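PDB 3T8J: purine nucleosidase, (IunH-1) from Sulfolobus solfataricus, which belongs to the nucleoside hydrolase family and folds around a mainly parallel beta-sheet flanked by helices, with a sodium ion bound in the model. Local coordinates for residues A104-A109 and N135-K140; E115-A120 and I141-V146. All coordinates share one frame; numbering follows the deposited sequence.

Contact 1. Residues A104-A109 and N135-K140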
loop_
_atom_site.group_PDB
_atom_site.type_symbol
_atom_site.label_atom_id
_atom_site.label_comp_id
_atom_site.label_asym_id
_atom_site.label_seq_id
_atom_site.Cartn_x
_atom_site.Cartn_y
_atom_site.Cartn_z
ATOM N N ALA A 104 18.799 19.279 -21.784
ATOM C CA ALA A 104 18.419 20.535 -22.427
ATOM C C ALA A 104 17.692 21.479 -21.467
ATOM O O ALA A 104 17.927 22.684 -21.466
ATOM C CB ALA A 104 17.557 20.272 -23.673
ATOM N N ILE A 105 16.805 20.936 -20.647
ATOM C CA ILE A 105 16.091 21.748 -19.626
ATOM C C ILE A 105 17.082 22.410 -18.668
ATOM O O ILE A 105 16.952 23.596 -18.385
ATOM C CB ILE A 105 15.051 20.895 -18.863
ATOM C CG1 ILE A 105 13.914 20.467 -19.798
ATOM C CG2 ILE A 105 14.481 21.667 -17.640
ATOM C CD1 ILE A 105 13.082 19.281 -19.258
ATOM N N ILE A 106 18.086 21.657 -18.215
ATOM C CA ILE A 106 19.105 22.232 -17.320
ATOM C C ILE A 106 19.879 23.361 -18.024
ATOM O O ILE A 106 20.057 24.458 -17.458
ATOM C CB ILE A 106 20.044 21.133 -16.803
ATOM C CG1 ILE A 106 19.309 20.182 -15.860
ATOM C CG2 ILE A 106 21.253 21.747 -16.064
ATOM C CD1 ILE A 106 20.045 18.863 -15.624
ATOM N N ASP A 107 20.315 23.128 -19.263
ATOM C CA ASP A 107 21.058 24.141 -20.013
ATOM C C ASP A 107 20.238 25.422 -20.207
ATOM O O ASP A 107 20.748 26.533 -20.057
ATOM C CB ASP A 107 21.482 23.572 -21.367
ATOM C CG ASP A 107 22.665 22.601 -21.264
ATOM O OD1 ASP A 107 23.351 22.579 -20.221
ATOM O OD2 ASP A 107 22.933 21.886 -22.263
ATOM N N LEU A 108 18.967 25.259 -20.564
ATOM C CA LEU A 108 18.057 26.375 -20.837
ATOM C C LEU A 108 17.688 27.138 -19.547
ATOM O O LEU A 108 17.540 28.368 -19.562
ATOM C CB LEU A 108 16.832 25.884 -21.621
ATOM C CG LEU A 108 17.174 25.542 -23.064
ATOM C CD1 LEU A 108 16.079 24.630 -23.654
ATOM C CD2 LEU A 108 17.413 26.784 -23.903
ATOM N N ALA A 109 17.568 26.415 -18.441
ATOM C CA ALA A 109 17.324 27.033 -17.137
ATOM C C ALA A 109 18.498 27.918 -16.748
ATOM O O ALA A 109 18.316 28.965 -16.131
ATOM C CB ALA A 109 17.053 25.944 -16.069
ATOM N N ASN A 135 19.190 20.221 -8.816
ATOM C CA ASN A 135 18.118 20.749 -7.985
ATOM C C ASN A 135 17.928 22.275 -8.090
ATOM O O ASN A 135 16.853 22.778 -7.729
ATOM C CB ASN A 135 18.352 20.430 -6.509
ATOM C CG ASN A 135 18.369 18.947 -6.132
ATOM O OD1 ASN A 135 18.708 18.670 -4.973
ATOM N ND2 ASN A 135 17.990 18.002 -7.013
ATOM N N SER A 136 18.959 22.993 -8.562
ATOM C CA SER A 136 18.947 24.466 -8.687
ATOM C C SER A 136 17.942 24.995 -9.701
ATOM O O SER A 136 17.613 26.179 -9.719
ATOM C CB SER A 136 20.354 25.022 -8.977
ATOM O OG SER A 136 20.766 24.817 -10.301
ATOM N N ILE A 137 17.396 24.110 -10.548
ATOM C CA ILE A 137 16.407 24.570 -11.520
ATOM C C ILE A 137 15.110 25.054 -10.865
ATOM O O ILE A 137 14.313 25.735 -11.495
ATOM C CB ILE A 137 16.085 23.521 -12.655
ATOM C CG1 ILE A 137 15.344 22.279 -12.125
ATOM C CG2 ILE A 137 17.350 23.114 -13.400
ATOM C CD1 ILE A 137 14.875 21.322 -13.242
ATOM N N VAL A 138 14.886 24.721 -9.591
ATOM C CA VAL A 138 13.684 25.177 -8.908
ATOM C C VAL A 138 13.651 26.720 -8.779
ATOM O O VAL A 138 12.595 27.323 -8.941
ATOM C CB VAL A 138 13.546 24.525 -7.528
ATOM C CG1 VAL A 138 12.501 25.235 -6.690
ATOM C CG2 VAL A 138 13.202 23.052 -7.659
ATOM N N LYS A 139 14.794 27.335 -8.541
ATOM C CA LYS A 139 14.845 28.802 -8.569
ATOM C C LYS A 139 14.979 29.354 -9.983
ATOM O O LYS A 139 14.393 30.415 -10.303
ATOM C CB LYS A 139 15.947 29.363 -7.696
ATOM C CG LYS A 139 15.897 30.917 -7.704
ATOM C CD LYS A 139 16.555 31.543 -6.563
ATOM C CE LYS A 139 16.659 33.038 -6.804
ATOM N NZ LYS A 139 17.255 33.727 -5.626
ATOM N N LYS A 140 15.758 28.678 -10.832
ATOM C CA LYS A 140 16.044 29.198 -12.179
ATOM C C LYS A 140 14.815 29.205 -13.095
ATOM O O LYS A 140 14.698 30.069 -13.977
ATOM C CB LYS A 140 17.191 28.428 -12.843
ATOM C CG LYS A 140 18.506 28.615 -12.114
ATOM C CD LYS A 140 19.583 27.683 -12.572
ATOM C CE LYS A 140 20.853 27.905 -11.746
ATOM N NZ LYS A 140 21.907 26.915 -12.097
#

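Contact 2. Residues E115-A120 and I141-V146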
loop_
_atom_site.group_PDB
_atom_site.type_symbol
_atom_site.label_atom_id
_atom_site.label_comp_id
_atom_site.label_asym_id
_atom_site.label_seq_id
_atom_site.Cartn_x
_atom_site.Cartn_y
_atom_site.Cartn_z
ATOM N N GLU A 115 13.862 33.673 -15.630
ATOM C CA GLU A 115 12.821 34.074 -16.567
ATOM C C GLU A 115 12.165 32.880 -17.275
ATOM O O GLU A 115 11.071 33.018 -17.822
ATOM C CB GLU A 115 13.389 35.038 -17.605
ATOM C CG GLU A 115 13.981 36.336 -17.024
ATOM C CD GLU A 115 13.049 37.059 -16.057
ATOM O OE1 GLU A 115 11.808 36.970 -16.202
ATOM O OE2 GLU A 115 13.560 37.736 -15.136
ATOM N N LEU A 116 12.802 31.715 -17.240
ATOM C CA LEU A 116 12.270 30.567 -17.993
ATOM C C LEU A 116 10.965 30.069 -17.381
ATOM O O LEU A 116 10.876 29.870 -16.164
ATOM C CB LEU A 116 13.280 29.410 -18.055
ATOM C CG LEU A 116 12.964 28.285 -19.044
ATOM C CD1 LEU A 116 12.907 28.809 -20.476
ATOM C CD2 LEU A 116 13.995 27.175 -18.873
ATOM N N GLU A 117 9.969 29.817 -18.235
ATOM C CA GLU A 117 8.723 29.229 -17.822
ATOM C C GLU A 117 8.583 27.867 -18.480
ATOM O O GLU A 117 9.026 27.673 -19.614
ATOM C CB GLU A 117 7.547 30.145 -18.163
ATOM C CG GLU A 117 7.694 31.533 -17.455
ATOM C CD GLU A 117 6.524 32.468 -17.719
ATOM O OE1 GLU A 117 5.388 32.110 -17.337
ATOM O OE2 GLU A 117 6.747 33.590 -18.278
ATOM N N PHE A 118 7.979 26.938 -17.766
ATOM C CA PHE A 118 7.850 25.547 -18.237
ATOM C C PHE A 118 6.379 25.188 -18.372
ATOM O O PHE A 118 5.642 25.180 -17.390
ATOM C CB PHE A 118 8.555 24.589 -17.252
ATOM C CG PHE A 118 8.791 23.216 -17.777
ATOM C CD1 PHE A 118 10.018 22.870 -18.332
ATOM C CD2 PHE A 118 7.807 22.244 -17.680
ATOM C CE1 PHE A 118 10.236 21.582 -18.834
ATOM C CE2 PHE A 118 8.020 20.944 -18.183
ATOM C CZ PHE A 118 9.261 20.622 -18.742
ATOM N N LEU A 119 5.946 24.881 -19.605
ATOM C CA LEU A 119 4.555 24.520 -19.864
ATOM C C LEU A 119 4.471 22.987 -19.882
ATOM O O LEU A 119 4.815 22.329 -20.877
ATOM C CB LEU A 119 4.088 25.176 -21.164
ATOM C CG LEU A 119 2.651 24.914 -21.590
ATOM C CD1 LEU A 119 1.624 25.339 -20.536
ATOM C CD2 LEU A 119 2.357 25.608 -22.932
ATOM N N ALA A 120 4.078 22.453 -18.721
ATOM C CA ALA A 120 4.013 21.028 -18.433
ATOM C C ALA A 120 2.607 20.532 -18.731
ATOM O O ALA A 120 1.778 20.361 -17.822
ATOM C CB ALA A 120 4.380 20.766 -16.951
ATOM N N ILE A 141 13.914 28.253 -12.899
ATOM C CA ILE A 141 12.639 28.287 -13.599
ATOM C C ILE A 141 11.650 29.164 -12.817
ATOM O O ILE A 141 11.335 28.909 -11.624
ATOM C CB ILE A 141 12.102 26.854 -13.815
ATOM C CG1 ILE A 141 13.033 26.101 -14.767
ATOM C CG2 ILE A 141 10.624 26.893 -14.249
ATOM C CD1 ILE A 141 12.758 24.581 -14.865
ATOM N N LYS A 142 11.170 30.215 -13.471
ATOM C CA LYS A 142 10.264 31.192 -12.875
ATOM C C LYS A 142 8.904 30.602 -12.499
ATOM O O LYS A 142 8.319 30.924 -11.463
ATOM C CB LYS A 142 10.080 32.360 -13.877
ATOM C CG LYS A 142 9.128 33.433 -13.450
ATOM C CD LYS A 142 9.112 34.586 -14.433
ATOM C CE LYS A 142 8.158 35.671 -13.972
ATOM N NZ LYS A 142 8.383 36.938 -14.694
ATOM N N LYS A 143 8.373 29.734 -13.358
ATOM C CA LYS A 143 7.005 29.289 -13.248
ATOM C C LYS A 143 6.839 27.947 -13.974
ATOM O O LYS A 143 7.413 27.776 -15.038
ATOM C CB LYS A 143 6.081 30.325 -13.888
ATOM C CG LYS A 143 4.631 30.111 -13.662
ATOM C CD LYS A 143 4.241 30.387 -12.212
ATOM C CE LYS A 143 2.817 30.002 -12.007
ATOM N NZ LYS A 143 2.329 30.461 -10.671
ATOM N N VAL A 144 6.085 27.037 -13.356
ATOM C CA VAL A 144 5.642 25.777 -13.999
ATOM C C VAL A 144 4.128 25.841 -14.100
ATOM O O VAL A 144 3.421 25.946 -13.085
ATOM C CB VAL A 144 6.104 24.549 -13.219
ATOM C CG1 VAL A 144 5.719 23.262 -13.960
ATOM C CG2 VAL A 144 7.628 24.611 -13.016
ATOM N N TRP A 145 3.629 25.711 -15.337
ATOM C CA TRP A 145 2.200 25.674 -15.645
ATOM C C TRP A 145 1.832 24.221 -15.948
ATOM O O TRP A 145 2.287 23.682 -16.940
ATOM C CB TRP A 145 1.913 26.564 -16.852
ATOM C CG TRP A 145 2.335 28.013 -16.715
ATOM C CD1 TRP A 145 3.499 28.595 -17.172
ATOM C CD2 TRP A 145 1.574 29.073 -16.122
ATOM N NE1 TRP A 145 3.494 29.941 -16.891
ATOM C CE2 TRP A 145 2.334 30.256 -16.231
ATOM C CE3 TRP A 145 0.328 29.131 -15.483
ATOM C CZ2 TRP A 145 1.879 31.466 -15.741
ATOM C CZ3 TRP A 145 -0.118 30.349 -14.999
ATOM C CH2 TRP A 145 0.666 31.493 -15.119
ATOM N N VAL A 146 1.085 23.605 -15.055
ATOM C CA VAL A 146 0.799 22.163 -15.114
ATOM C C VAL A 146 -0.638 21.917 -15.552
ATOM O O VAL A 146 -1.580 22.423 -14.929
ATOM C CB VAL A 146 1.012 21.504 -13.739
ATOM C CG1 VAL A 146 0.582 20.018 -13.762
ATOM C CG2 VAL A 146 2.477 21.598 -13.289
#

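Contact 1. Residues A104-A109 and N135-K140
The backbones of A109 and K140 come within 5.6 Å of each other, CA to CA, where helix 101-111 runs past the short helical turn 137-140, and no hydrogen bond joins the two segments. What holds them is apolar contact centred on I137. Its CG2 branch lies 3.9 Å from CB of A109 and 4.3 Å from CG1 of I106, one helical turn apart on the same flank of helix 101-111. The longer branch goes elsewhere: chi1 of 68° places CG1 between the backbone N and the carbonyl carbon, and from there CD1 extends to I105, whose CG2 it approaches at 4.4 Å. One isoleucine thus spreads over three residues of the helix, with one branch on A109 and I106 and the other on I105.

With only a methyl on A109, the backbones can probably approach this closely. The methyl of A109 also faces CB of K140 at 4.1 Å, and A109 O sits 3.5 Å from that same CB, alongside the first part of the lysine chain. Both segments belong to the helical layer on one side of the central sheet in this nucleoside hydrolase fold, and helix 125-133 contributes to the same cluster through A130, which touches both I105 and I137. Toward the sheet, I105 and L108 of helix 101-111 pack on I5 of strand 3-8.

The rest of K140 leads away from the apolar patch. Extended beyond CG, it carries NZ back over its own turn to S136 OG at 3.0 Å, and NZ is also hydrogen-bonded to N110 OD1, just beyond A109. That second bond ties the lysine to the neighbouring helix by its polar end, while S136 OG is itself paired with D134 OD1.

Contact 2. Residues E115-A120 and I141-V146
E117 and W145 make the main polar side-chain contact between these paired strands: NE1 of the indole gives a hydrogen bond to E117 OE1 at 2.9 Å, with an N-H...O angle of 167°. The oxygen lies in the ring plane and is approached on its anti side, with the carboxylate turned 40° from the indole. E117 gets there with CG beside its own backbone N (chi1 -60°) and an extended chain, so that the two side chains lie side by side. CG of K143 covers one face of the indole, 3.3 Å above its plane and offset toward the rim, while CD1 of L119 meets W145 CB at 3.9 Å.

Beneath these groups the backbones form a parallel ladder. W145 uses both its N and its O toward strand 116-120: its N donates to F118 O at 2.9 Å and its O accepts from A120 N at 2.8 Å, and F118 N donates to K143 O. The strands 116-120 and 141-147 are neighbours in the central sheet, linked through helices 125-133 and 137-140 in a beta-alpha-beta crossover. On the face opposite W145, F118, A120, I141 and V144 form an apolar layer, in which A120 CB lies 4.1 Å from V144 CG1; L127 of helix 125-133 covers F118, I141 and V144.

Farther out, R2 bridges to E117 OE2, so both carboxylate oxygens are engaged, which probably steadies the acceptor for the indole. K143 NZ is held by D181 and T183, which probably helps hold the lysine whose CG lies over W145.

Overall arrangement
The two contacts adjoin, about 10 Å between centres: helix 101-111 of contact 1 lies over the sheet that holds contact 2, and the turn 137-140 leads directly into strand 141-147. Their segments alternate along the chain, since helix 101-111 is likewise followed by strand 116-120. Two successive helix-to-strand units are therefore paired twice, helix against helix and strand against strand. They meet where I105 CD1 packs on F118 CE1 at 3.7 Å and A109 packs on L116 and I141, so the two apolar clusters are in direct contact. Beyond A120, the chain continues into I121 and S122, which bind the sodium ion with D9 and D14, whereas contact 1 lies farther from the metal.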